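Local coordinates for protein YibA (Escherichia coli, PDB 1OYZ), which is of unknown function, though a link to oxidoreductase activity has been suggested, and is built as an all-helical chain with HEAT repeats, at residues Asn235-Asp239 / Asp240-Ala244. Sequence-based numbering, arbitrary orientation.
Sequences NTVYD and DIIEA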
ATOM      1  N   ASN A 235      17.596  19.540 -14.392  1.00 41.80           N
ATOM      2  CA  ASN A 235      16.807  20.436 -15.212  1.00 43.82           C
ATOM      3  C   ASN A 235      15.334  20.290 -14.803  1.00 42.50           C
ATOM      4  O   ASN A 235      14.592  21.268 -14.710  1.00 41.10           O
ATOM      5  CB  ASN A 235      16.996  20.063 -16.673  1.00 45.91           C
ATOM      6  CG  ASN A 235      16.794  21.228 -17.581  1.00 51.13           C
ATOM      7  OD1 ASN A 235      17.599  22.165 -17.588  1.00 53.52           O
ATOM      8  ND2 ASN A 235      15.711  21.198 -18.363  1.00 51.97           N
ATOM      9  N   THR A 236      14.933  19.044 -14.576  1.00 40.89           N
ATOM     10  CA  THR A 236      13.594  18.694 -14.110  1.00 42.64           C
ATOM     11  C   THR A 236      13.821  18.185 -12.682  1.00 41.56           C
ATOM     12  O   THR A 236      14.510  17.188 -12.485  1.00 43.02           O
ATOM     13  CB  THR A 236      12.978  17.535 -14.939  1.00 42.17           C
ATOM     14  OG1 THR A 236      12.895  17.916 -16.318  1.00 40.24           O
ATOM     15  CG2 THR A 236      11.605  17.184 -14.408  1.00 42.12           C
ATOM     16  N   VAL A 237      13.246  18.867 -11.698  1.00 41.74           N
ATOM     17  CA  VAL A 237      13.414  18.514 -10.292  1.00 40.11           C
ATOM     18  C   VAL A 237      12.094  18.050  -9.680  1.00 39.77           C
ATOM     19  O   VAL A 237      11.040  18.544 -10.066  1.00 37.23           O
ATOM     20  CB  VAL A 237      13.941  19.757  -9.490  1.00 40.84           C
ATOM     21  CG1 VAL A 237      14.023  19.443  -7.984  1.00 36.05           C
ATOM     22  CG2 VAL A 237      15.313  20.188 -10.034  1.00 40.30           C
ATOM     23  N   TYR A 238      12.159  17.106  -8.730  1.00 40.16           N
ATOM     24  CA  TYR A 238      10.972  16.578  -8.034  1.00 40.32           C
ATOM     25  C   TYR A 238      10.588  17.493  -6.884  1.00 41.75           C
ATOM     26  O   TYR A 238      11.436  17.881  -6.060  1.00 41.58           O
ATOM     27  CB  TYR A 238      11.242  15.181  -7.464  1.00 41.39           C
ATOM     28  CG  TYR A 238      11.180  14.077  -8.494  1.00 39.48           C
ATOM     29  CD1 TYR A 238       9.953  13.664  -9.022  1.00 39.97           C
ATOM     30  CD2 TYR A 238      12.338  13.474  -8.965  1.00 40.91           C
ATOM     31  CE1 TYR A 238       9.884  12.682 -10.001  1.00 42.07           C
ATOM     32  CE2 TYR A 238      12.284  12.476  -9.956  1.00 43.42           C
ATOM     33  CZ  TYR A 238      11.053  12.094 -10.469  1.00 42.35           C
ATOM     34  OH  TYR A 238      10.990  11.165 -11.477  1.00 45.78           O
ATOM     35  N   ASP A 239       9.306  17.823  -6.820  1.00 39.68           N
ATOM     36  CA  ASP A 239       8.801  18.694  -5.790  1.00 38.99           C
ATOM     37  C   ASP A 239       9.124  18.200  -4.394  1.00 38.02           C
ATOM     38  O   ASP A 239       9.463  18.987  -3.506  1.00 36.52           O
ATOM     39  CB  ASP A 239       7.300  18.877  -5.997  1.00 41.96           C
ATOM     40  CG  ASP A 239       6.989  19.860  -7.124  1.00 42.25           C
ATOM     41  OD1 ASP A 239       7.866  20.113  -7.968  1.00 40.66           O
ATOM     42  OD2 ASP A 239       5.861  20.377  -7.158  1.00 46.18           O
ATOM     43  N   ASP A 240       9.016  16.892  -4.212  1.00 36.05           N
ATOM     44  CA  ASP A 240       9.337  16.258  -2.940  1.00 35.83           C
ATOM     45  C   ASP A 240      10.830  16.518  -2.577  1.00 33.93           C
ATOM     46  O   ASP A 240      11.162  16.654  -1.411  1.00 31.90           O
ATOM     47  CB  ASP A 240       9.116  14.726  -3.033  1.00 37.62           C
ATOM     48  CG  ASP A 240       7.629  14.298  -2.896  1.00 37.38           C
ATOM     49  OD1 ASP A 240       7.063  14.427  -1.800  1.00 37.56           O
ATOM     50  OD2 ASP A 240       7.035  13.811  -3.885  1.00 36.39           O
ATOM     51  N   ILE A 241      11.718  16.569  -3.569  1.00 32.25           N
ATOM     52  CA  ILE A 241      13.133  16.784  -3.290  1.00 33.16           C
ATOM     53  C   ILE A 241      13.337  18.188  -2.757  1.00 32.64           C
ATOM     54  O   ILE A 241      14.021  18.404  -1.751  1.00 32.74           O
ATOM     55  CB  ILE A 241      13.999  16.496  -4.565  1.00 36.25           C
ATOM     56  CG1 ILE A 241      14.453  15.033  -4.534  1.00 36.66           C
ATOM     57  CG2 ILE A 241      15.241  17.404  -4.644  1.00 35.54           C
ATOM     58  CD1 ILE A 241      13.337  14.056  -4.316  1.00 39.20           C
ATOM     59  N   ILE A 242      12.690  19.142  -3.402  1.00 32.35           N
ATOM     60  CA  ILE A 242      12.791  20.520  -2.973  1.00 32.53           C
ATOM     61  C   ILE A 242      12.249  20.628  -1.562  1.00 31.73           C
ATOM     62  O   ILE A 242      12.838  21.269  -0.697  1.00 31.76           O
ATOM     63  CB  ILE A 242      11.996  21.415  -3.919  1.00 33.92           C
ATOM     64  CG1 ILE A 242      12.505  21.176  -5.340  1.00 30.81           C
ATOM     65  CG2 ILE A 242      12.117  22.895  -3.478  1.00 32.03           C
ATOM     66  CD1 ILE A 242      11.820  22.050  -6.411  1.00 31.71           C
ATOM     67  N   GLU A 243      11.138  19.953  -1.319  1.00 32.34           N
ATOM     68  CA  GLU A 243      10.516  19.972  -0.010  1.00 33.71           C
ATOM     69  C   GLU A 243      11.405  19.317   1.069  1.00 33.26           C
ATOM     70  O   GLU A 243      11.489  19.805   2.210  1.00 30.67           O
ATOM     71  CB  GLU A 243       9.178  19.248  -0.090  1.00 40.30           C
ATOM     72  CG  GLU A 243       8.558  18.977   1.251  1.00 47.74           C
ATOM     73  CD  GLU A 243       8.042  20.228   1.873  1.00 52.19           C
ATOM     74  OE1 GLU A 243       7.491  20.169   3.002  1.00 56.74           O
ATOM     75  OE2 GLU A 243       8.187  21.286   1.222  1.00 57.29           O
ATOM     76  N   ALA A 244      12.033  18.196   0.709  1.00 31.45           N
ATOM     77  CA  ALA A 244      12.936  17.482   1.619  1.00 31.97           C
ATOM     78  C   ALA A 244      14.115  18.408   1.960  1.00 31.71           C
ATOM     79  O   ALA A 244      14.596  18.440   3.096  1.00 32.19           O
ATOM     80  CB  ALA A 244      13.449  16.216   0.961  1.00 31.43           C
TER
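The carbonyl oxygen of Y238 takes two backbone N-H groups at once, at the point where the extended loop turns into a helix. The straighter bond comes from I242 N, 3.2 Å from Y238 O, with an N-H...O angle of 160°. I241 N is closer to Y238 O at 2.8 Å, but the bond is bent to 128° and weak. Y238 is the N-cap residue; its carbonyl opens the backbone bonding of the helix, while its ring extends off the helix start and the side chain touches E206 of helix 206-218. One residue on, E243 N reaches D239 O at 2.9 Å; with A244 N bonded to D240 O, the i to i+4 ladder of the alpha helix is running from its first turn.

Apolar contacts back up this polar start. V237, just ahead of the N-cap, has CG1 anti to its own N (chi1 176°), and that branch rests on I242, 3.5 Å from V237 CG1 to I242 CG1, with I242 CD1 a little farther away. The two side chains cross at about a right angle. With CG1 beside its own backbone N, I242 brings that methylene up to both V237 CG1 and Y238 O. The CG2 methyl of I241 touches V237 CG1 more loosely, at 4.1 Å. On its other branch, I241 CD1 comes within 3.9 Å of Y238 CB, the contact being made by the tyrosine's CB and not its ring.

E243 takes its carboxylate elsewhere, to a salt bridge with K276. The start of helix 239-248 packs against three neighbouring helices in this helical-repeat array: I241 and I242 lean on helix 225-232, I242 also meets I270 of helix 268-277, and A244 packs against helix 206-218.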